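Vacuolar aminopeptidase 1 (Saccharomyces cerevisiae, PDB 5JGF) removes N-terminal amino acids, preferably neutral or hydrophobic ones, from peptides and proteins as a zinc-dependent dodecameric aminopeptidase of the yeast vacuole. Local coordinates at residues D37-K42 and A273-A278; A72-K77 and V281-S286; T333-S338 and T423-I428. All coordinates share one frame; numbering follows the deposited sequence.

Contact 1: residues D37-K42 and A273-A278; sequences DKHNFK and ALICYA
His-39 and Phe-41 flank Asn-40, the C-prime residue of the Schellman motif that ends helix 25-38, and both reach the last turn or so of helix 261-278. The chain reverses at Asn-40, which has positive phi, with Asn-40 N bonded to Asp-37 O and Phe-41 N to Leu-36 O; on both sides of it the bond from CA to CB, in His-39 and in Phe-41, points toward helix 261-278.

The first interaction is CH-pi. Ile-275 CG2 stands 3.7 Å from the centroid of the His-39 imidazole and only 8° off the ring normal, so the methyl is centred over one face, the two side chains crossing at about a right angle. With CG anti to its carbonyl carbon (chi1 -73°), the ring of His-39 swings beside its backbone N and turns that face to Ile-275.

The apolar contacts gather round Phe-41. Ala-278 CB meets the edge of the ring at CZ (3.7 Å), near the ring plane, while the other branch of Ile-275 brings CD1 obliquely to CE1 (4.3 Å) and Leu-274 CD2 comes obliquely to CE2. Ile-74 of strand 69-76 also packs on Phe-41, placing the ring between the helix and the central sheet.

Polar contact is left to one water, which donates to Ile-275 O at 2.8 Å and accepts a weak bond from His-39 ND1. With an alanine here in place of His-39, the Ile-275 CG2 methyl would probably lose the face it rests on and the water its weak bond from ND1. Beyond that face contact, Ile-275 CG1 also lies 4.0 Å from both CG and CD2 of His-39.

Contact 2: residues A72-K77 and V281-S286; sequences AFILGK and VNTEES
The flat groups that meet between Lys-77 and Thr-283 are peptide units, with no aromatic ring involved. Lys-77 N donates to Thr-283 O at 2.7 Å with an N-H...O angle of 171°, and because the C=O...N angle is 162° the N-H arrives almost head-on to the carbonyl. Leu-75 O, from another peptide plane, faces the methyl CG2 of Thr-283. This backbone bond ties Lys-77, just past strand 69-76 of the mixed central sheet of the M18 fold, to the loop between helix 261-278 and strand 289-295. Strand 69-76 pairs antiparallel with 289-295, so the loop closes against the neighbour of the strand it leads into.

Within the loop, Glu-285 N and Ser-286 N both bond Asn-282 O, holding the turn with two donors on one oxygen. Gly-76 fits where a side chain could not, since a beta carbon there would collide with Ser-286 O; instead its CA makes a CA-H...O contact with that oxygen at 3.2 Å. Ser-286 OG accepts a hydrogen bond from Leu-288 N.

Deeper in, a chi1 of -52° sets Ile-74 CG2 anti to the backbone N, where it meets Thr-283 CG2 at 3.7 Å, with the side chains nearly perpendicular, and Val-281 CG1 at 4.1 Å. On the outer side, the extended Lys-77 chain runs past the loop, its CD lying 3.6 Å from Glu-284 O.

Contact 3: residues T333-S338 and T423-I428; sequences TVWANS and TGARTI
Trp-335 turns one face of its indole to Thr-423, the two side chains crossing at about a right angle. The methyl CG2 of Thr-423 sits 3.8 Å from the centroid of the six-membered ring and 3° off its normal, a CH-pi contact over the face, while CB rests closer to the fused bond, 3.6 Å from CD2. Thr-423 can present its methyl in this way because CG2 is anti to the carbonyl carbon, which leaves OG1 between the backbone N and C (chi1 63°). That hydroxyl accepts from Ala-425 N at 3.1 Å, making an ST turn, and also bonds Leu-419 O.

Ala-425 CB approaches the indole obliquely, 3.8 Å from CE3, and touches Ser-338 CB beyond it. The junction belongs to the central sheet of the M18 fold: helix 331-336 leads into strand 339-347, helix 416-423 into strand 426-434, and those two strands run parallel as neighbours. Gly-424, at positive phi, makes the turn out of the second helix, and its carbonyl is held by Arg-305 of a second subunit.

Ser-338 OG bonds Val-334 O at 2.6 Å from above the carbonyl plane, while Asn-337 N reaches the same oxygen from its opposite face. No direct hydrogen bond joins the segments; a water bridges them, accepting from Arg-426 N, with Ser-338 O 2.6 Å from it and Ala-336 O 3.0 Å. Arg-426 NE forms a salt bridge with Asp-382, and its NH1 bonds Asn-66 of the second subunit.

Contacts 1 and 2 share one apolar layer: their centres are 11 Å apart, and Ile-74 CD1 of contact 2 lies 3.7 Å from Ala-278 CB of contact 1. Their segments alternate along the chain; strand 69-76 is touched both by helix 261-278, through Leu-274 and Ala-278, and by the loop after it. Contact 3 stands apart, its nearest atoms about 9 Å from contact 2 and about 13 Å from contact 1, but reaches the same sheet as contact 2. None lies at the two-zinc site, yet the elements they pack carry or lead to it: Asp-262, which binds both ions, lies in the first turn of helix 261-278, Asp-344 on strand 339-347, and Glu-299 after strand 289-295.

Contact 1: residues D37-K42 and A273-A278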
# COMPACT_ATOMS: atom_id res chain seq x y z
N ASP D 37 19.97 61.44 2.21
CA ASP D 37 20.05 62.76 2.83
C ASP D 37 21.46 63.31 2.63
O ASP D 37 21.64 64.45 2.22
CB ASP D 37 19.79 62.69 4.34
CG ASP D 37 18.34 62.41 4.68
OD1 ASP D 37 17.45 62.69 3.85
OD2 ASP D 37 18.08 61.93 5.81
N LYS D 38 22.45 62.48 2.94
CA LYS D 38 23.84 62.86 2.81
C LYS D 38 24.20 63.27 1.39
O LYS D 38 25.08 64.11 1.18
CB LYS D 38 24.74 61.71 3.26
CG LYS D 38 26.20 61.88 2.87
CD LYS D 38 27.09 60.82 3.49
CE LYS D 38 28.52 60.98 2.99
NZ LYS D 38 29.51 60.43 3.95
N HIS D 39 23.52 62.68 0.41
CA HIS D 39 23.80 63.00 -0.98
C HIS D 39 22.83 64.01 -1.58
O HIS D 39 22.60 64.06 -2.78
CB HIS D 39 23.86 61.71 -1.80
CG HIS D 39 25.10 60.91 -1.55
ND1 HIS D 39 26.28 61.14 -2.23
CD2 HIS D 39 25.38 59.96 -0.63
CE1 HIS D 39 27.23 60.36 -1.74
NE2 HIS D 39 26.70 59.63 -0.77
N ASN D 40 22.27 64.82 -0.69
CA ASN D 40 21.37 65.90 -1.06
C ASN D 40 20.05 65.56 -1.75
O ASN D 40 19.59 66.32 -2.61
CB ASN D 40 22.15 66.92 -1.88
CG ASN D 40 23.40 67.40 -1.17
OD1 ASN D 40 24.52 67.13 -1.60
ND2 ASN D 40 23.21 68.10 -0.05
N PHE D 41 19.45 64.43 -1.40
CA PHE D 41 18.15 64.07 -1.94
C PHE D 41 17.18 64.62 -0.90
O PHE D 41 17.37 64.41 0.30
CB PHE D 41 17.98 62.55 -2.06
CG PHE D 41 18.58 61.95 -3.30
CD1 PHE D 41 19.95 61.88 -3.46
CD2 PHE D 41 17.75 61.44 -4.30
CE1 PHE D 41 20.51 61.31 -4.61
CE2 PHE D 41 18.30 60.87 -5.45
CZ PHE D 41 19.68 60.80 -5.61
N LYS D 42 16.16 65.34 -1.34
CA LYS D 42 15.20 65.93 -0.43
C LYS D 42 14.04 64.99 -0.11
O LYS D 42 13.39 64.47 -1.01
CB LYS D 42 14.66 67.23 -1.04
CG LYS D 42 13.55 67.91 -0.25
CD LYS D 42 13.03 69.11 -1.04
CE LYS D 42 11.86 69.79 -0.36
NZ LYS D 42 11.28 70.85 -1.23
N ALA D 273 24.44 52.52 -7.02
CA ALA D 273 24.59 52.93 -8.41
C ALA D 273 23.88 54.26 -8.64
O ALA D 273 24.41 55.15 -9.30
CB ALA D 273 24.02 51.87 -9.34
N LEU D 274 22.68 54.40 -8.08
CA LEU D 274 21.91 55.63 -8.22
C LEU D 274 22.67 56.82 -7.62
O LEU D 274 22.73 57.89 -8.22
CB LEU D 274 20.55 55.50 -7.53
CG LEU D 274 19.69 56.77 -7.60
CD1 LEU D 274 19.22 56.97 -9.04
CD2 LEU D 274 18.49 56.66 -6.67
N ILE D 275 23.23 56.61 -6.44
CA ILE D 275 23.98 57.66 -5.75
C ILE D 275 25.23 58.05 -6.53
O ILE D 275 25.53 59.24 -6.69
CB ILE D 275 24.35 57.23 -4.30
CG1 ILE D 275 23.31 57.77 -3.32
CG2 ILE D 275 25.73 57.75 -3.92
CD1 ILE D 275 21.89 57.39 -3.65
N CYS D 276 25.97 57.06 -7.02
CA CYS D 276 27.18 57.32 -7.79
C CYS D 276 26.81 58.09 -9.05
O CYS D 276 27.52 59.02 -9.46
CB CYS D 276 27.87 56.01 -8.19
SG CYS D 276 28.64 55.13 -6.82
N TYR D 277 25.70 57.70 -9.66
CA TYR D 277 25.22 58.34 -10.88
C TYR D 277 24.76 59.76 -10.60
O TYR D 277 25.07 60.69 -11.35
CB TYR D 277 24.07 57.51 -11.47
CG TYR D 277 23.22 58.23 -12.48
CD1 TYR D 277 21.97 58.73 -12.14
CD2 TYR D 277 23.67 58.42 -13.79
CE1 TYR D 277 21.17 59.39 -13.07
CE2 TYR D 277 22.88 59.08 -14.73
CZ TYR D 277 21.63 59.56 -14.36
OH TYR D 277 20.86 60.22 -15.29
N ALA D 278 24.03 59.94 -9.50
CA ALA D 278 23.50 61.24 -9.11
C ALA D 278 24.59 62.28 -8.88
O ALA D 278 24.37 63.48 -9.07
CB ALA D 278 22.65 61.09 -7.85
O HOH W 1 25.28 61.55 -5.11

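Contact 2: residues A72-K77 and V281-S286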
# COMPACT_ATOMS: atom_id res chain seq x y z
N ALA D 72 13.42 56.66 -4.42
CA ALA D 72 14.35 57.77 -4.59
C ALA D 72 14.31 58.10 -6.07
O ALA D 72 14.31 57.20 -6.91
CB ALA D 72 15.75 57.36 -4.18
N PHE D 73 14.26 59.39 -6.40
CA PHE D 73 14.22 59.76 -7.80
C PHE D 73 14.92 61.07 -8.14
O PHE D 73 15.12 61.93 -7.28
CB PHE D 73 12.77 59.80 -8.30
CG PHE D 73 11.86 60.70 -7.50
CD1 PHE D 73 11.49 61.95 -8.00
CD2 PHE D 73 11.34 60.29 -6.28
CE1 PHE D 73 10.60 62.77 -7.30
CE2 PHE D 73 10.45 61.11 -5.57
CZ PHE D 73 10.08 62.35 -6.08
N ILE D 74 15.32 61.17 -9.40
CA ILE D 74 16.01 62.34 -9.92
C ILE D 74 15.20 62.81 -11.12
O ILE D 74 15.01 62.07 -12.08
CB ILE D 74 17.43 61.98 -10.39
CG1 ILE D 74 18.18 61.25 -9.27
CG2 ILE D 74 18.19 63.25 -10.79
CD1 ILE D 74 19.52 60.69 -9.70
N LEU D 75 14.71 64.05 -11.05
CA LEU D 75 13.90 64.62 -12.11
C LEU D 75 14.61 65.81 -12.75
O LEU D 75 14.92 66.78 -12.07
CB LEU D 75 12.54 65.05 -11.54
CG LEU D 75 11.52 65.74 -12.45
CD1 LEU D 75 11.21 64.88 -13.67
CD2 LEU D 75 10.26 66.02 -11.65
N GLY D 76 14.86 65.71 -14.05
CA GLY D 76 15.55 66.79 -14.74
C GLY D 76 14.66 67.94 -15.15
O GLY D 76 13.50 67.74 -15.52
N LYS D 77 15.20 69.15 -15.08
CA LYS D 77 14.45 70.35 -15.44
C LYS D 77 13.92 70.26 -16.86
O LYS D 77 12.84 70.78 -17.16
CB LYS D 77 15.35 71.58 -15.31
CG LYS D 77 14.71 72.87 -15.79
CD LYS D 77 15.68 74.04 -15.67
CE LYS D 77 15.09 75.32 -16.25
NZ LYS D 77 16.08 76.43 -16.24
N VAL D 281 25.08 64.22 -11.95
CA VAL D 281 23.89 64.70 -12.62
C VAL D 281 23.48 66.09 -12.17
O VAL D 281 23.34 66.34 -10.97
CB VAL D 281 22.68 63.79 -12.37
CG1 VAL D 281 21.43 64.44 -12.95
CG2 VAL D 281 22.92 62.44 -13.00
N ASN D 282 23.31 67.02 -13.10
CA ASN D 282 22.85 68.34 -12.70
C ASN D 282 21.43 68.41 -13.24
O ASN D 282 21.21 68.41 -14.45
CB ASN D 282 23.71 69.47 -13.24
CG ASN D 282 23.26 70.82 -12.72
OD1 ASN D 282 22.21 71.33 -13.12
ND2 ASN D 282 24.03 71.39 -11.78
N THR D 283 20.48 68.44 -12.32
CA THR D 283 19.08 68.48 -12.66
C THR D 283 18.68 69.69 -13.49
O THR D 283 17.69 69.65 -14.20
CB THR D 283 18.23 68.39 -11.40
OG1 THR D 283 18.71 69.34 -10.44
CG2 THR D 283 18.35 66.99 -10.80
N GLU D 284 19.46 70.77 -13.41
CA GLU D 284 19.16 71.98 -14.18
C GLU D 284 19.36 71.74 -15.67
O GLU D 284 18.73 72.39 -16.51
CB GLU D 284 20.06 73.13 -13.72
CG GLU D 284 19.96 73.43 -12.24
CD GLU D 284 18.97 74.54 -11.93
OE1 GLU D 284 19.30 75.71 -12.20
OE2 GLU D 284 17.87 74.23 -11.43
N GLU D 285 20.25 70.80 -16.00
CA GLU D 285 20.58 70.49 -17.39
C GLU D 285 19.95 69.20 -17.92
O GLU D 285 19.61 69.10 -19.10
CB GLU D 285 22.10 70.40 -17.53
CG GLU D 285 22.82 71.75 -17.42
CD GLU D 285 24.25 71.62 -16.92
OE1 GLU D 285 24.48 71.90 -15.73
OE2 GLU D 285 25.13 71.23 -17.71
N SER D 286 19.79 68.22 -17.04
CA SER D 286 19.24 66.91 -17.41
C SER D 286 17.80 66.87 -17.93
O SER D 286 16.96 67.65 -17.50
CB SER D 286 19.37 65.96 -16.22
OG SER D 286 18.86 64.67 -16.53

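Contact 3: residues T333-S338 and T423-I428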
# COMPACT_ATOMS: atom_id res chain seq x y z
N THR D 333 2.04 58.06 -22.26
CA THR D 333 3.19 58.30 -23.13
C THR D 333 4.46 58.10 -22.31
O THR D 333 5.45 57.57 -22.82
CB THR D 333 3.16 59.73 -23.70
OG1 THR D 333 2.09 59.84 -24.64
CG2 THR D 333 4.48 60.06 -24.39
N VAL D 334 4.43 58.53 -21.05
CA VAL D 334 5.58 58.39 -20.17
C VAL D 334 5.99 56.92 -20.03
O VAL D 334 7.14 56.56 -20.30
CB VAL D 334 5.26 58.94 -18.76
CG1 VAL D 334 6.41 58.61 -17.80
CG2 VAL D 334 5.04 60.45 -18.83
N TRP D 335 5.05 56.08 -19.63
CA TRP D 335 5.35 54.66 -19.45
C TRP D 335 5.67 53.93 -20.75
O TRP D 335 6.50 53.02 -20.76
CB TRP D 335 4.21 53.99 -18.69
CG TRP D 335 4.15 54.45 -17.26
CD1 TRP D 335 3.12 55.10 -16.64
CD2 TRP D 335 5.19 54.33 -16.28
NE1 TRP D 335 3.46 55.39 -15.34
CE2 TRP D 335 4.73 54.93 -15.10
CE3 TRP D 335 6.48 53.77 -16.30
CZ2 TRP D 335 5.50 54.99 -13.93
CZ3 TRP D 335 7.25 53.83 -15.14
CH2 TRP D 335 6.75 54.44 -13.97
N ALA D 336 5.03 54.33 -21.84
CA ALA D 336 5.29 53.68 -23.12
C ALA D 336 6.75 53.88 -23.50
O ALA D 336 7.33 53.07 -24.22
CB ALA D 336 4.37 54.25 -24.20
N ASN D 337 7.35 54.96 -23.01
CA ASN D 337 8.75 55.27 -23.31
C ASN D 337 9.71 54.94 -22.17
O ASN D 337 10.87 55.35 -22.20
CB ASN D 337 8.89 56.76 -23.65
CG ASN D 337 8.34 57.10 -25.02
OD1 ASN D 337 8.94 56.76 -26.04
ND2 ASN D 337 7.19 57.78 -25.05
N SER D 338 9.23 54.19 -21.18
CA SER D 338 10.06 53.84 -20.03
C SER D 338 10.64 52.43 -20.06
O SER D 338 10.20 51.57 -20.81
CB SER D 338 9.24 53.99 -18.74
OG SER D 338 8.70 55.30 -18.60
N THR D 423 2.14 49.51 -14.96
CA THR D 423 2.59 50.69 -15.69
C THR D 423 2.39 50.61 -17.20
O THR D 423 2.11 51.62 -17.85
CB THR D 423 4.09 50.96 -15.45
OG1 THR D 423 4.85 49.86 -15.95
CG2 THR D 423 4.38 51.15 -13.96
N GLY D 424 2.52 49.40 -17.74
CA GLY D 424 2.39 49.22 -19.18
C GLY D 424 3.75 49.40 -19.82
O GLY D 424 3.88 49.37 -21.05
N ALA D 425 4.77 49.58 -18.99
CA ALA D 425 6.14 49.78 -19.46
C ALA D 425 6.92 48.48 -19.62
O ALA D 425 6.74 47.55 -18.85
CB ALA D 425 6.89 50.70 -18.50
N ARG D 426 7.77 48.44 -20.64
CA ARG D 426 8.60 47.27 -20.88
C ARG D 426 9.44 47.06 -19.62
O ARG D 426 10.12 47.98 -19.15
CB ARG D 426 9.49 47.49 -22.10
CG ARG D 426 10.50 46.38 -22.34
CD ARG D 426 10.98 46.39 -23.78
NE ARG D 426 10.04 45.72 -24.68
CZ ARG D 426 9.51 46.28 -25.76
NH1 ARG D 426 8.67 45.59 -26.52
NH2 ARG D 426 9.81 47.54 -26.08
N THR D 427 9.38 45.85 -19.07
CA THR D 427 10.08 45.53 -17.84
C THR D 427 11.01 44.34 -18.05
O THR D 427 10.65 43.37 -18.71
CB THR D 427 9.06 45.20 -16.73
OG1 THR D 427 8.21 46.34 -16.52
CG2 THR D 427 9.75 44.81 -15.43
N ILE D 428 12.21 44.44 -17.48
CA ILE D 428 13.21 43.39 -17.61
C ILE D 428 13.59 42.83 -16.25
O ILE D 428 14.06 43.56 -15.37
CB ILE D 428 14.48 43.95 -18.29
CG1 ILE D 428 14.09 44.63 -19.60
CG2 ILE D 428 15.49 42.83 -18.54
CD1 ILE D 428 15.01 45.75 -20.02
O HOH W 2 8.28 50.83 -22.41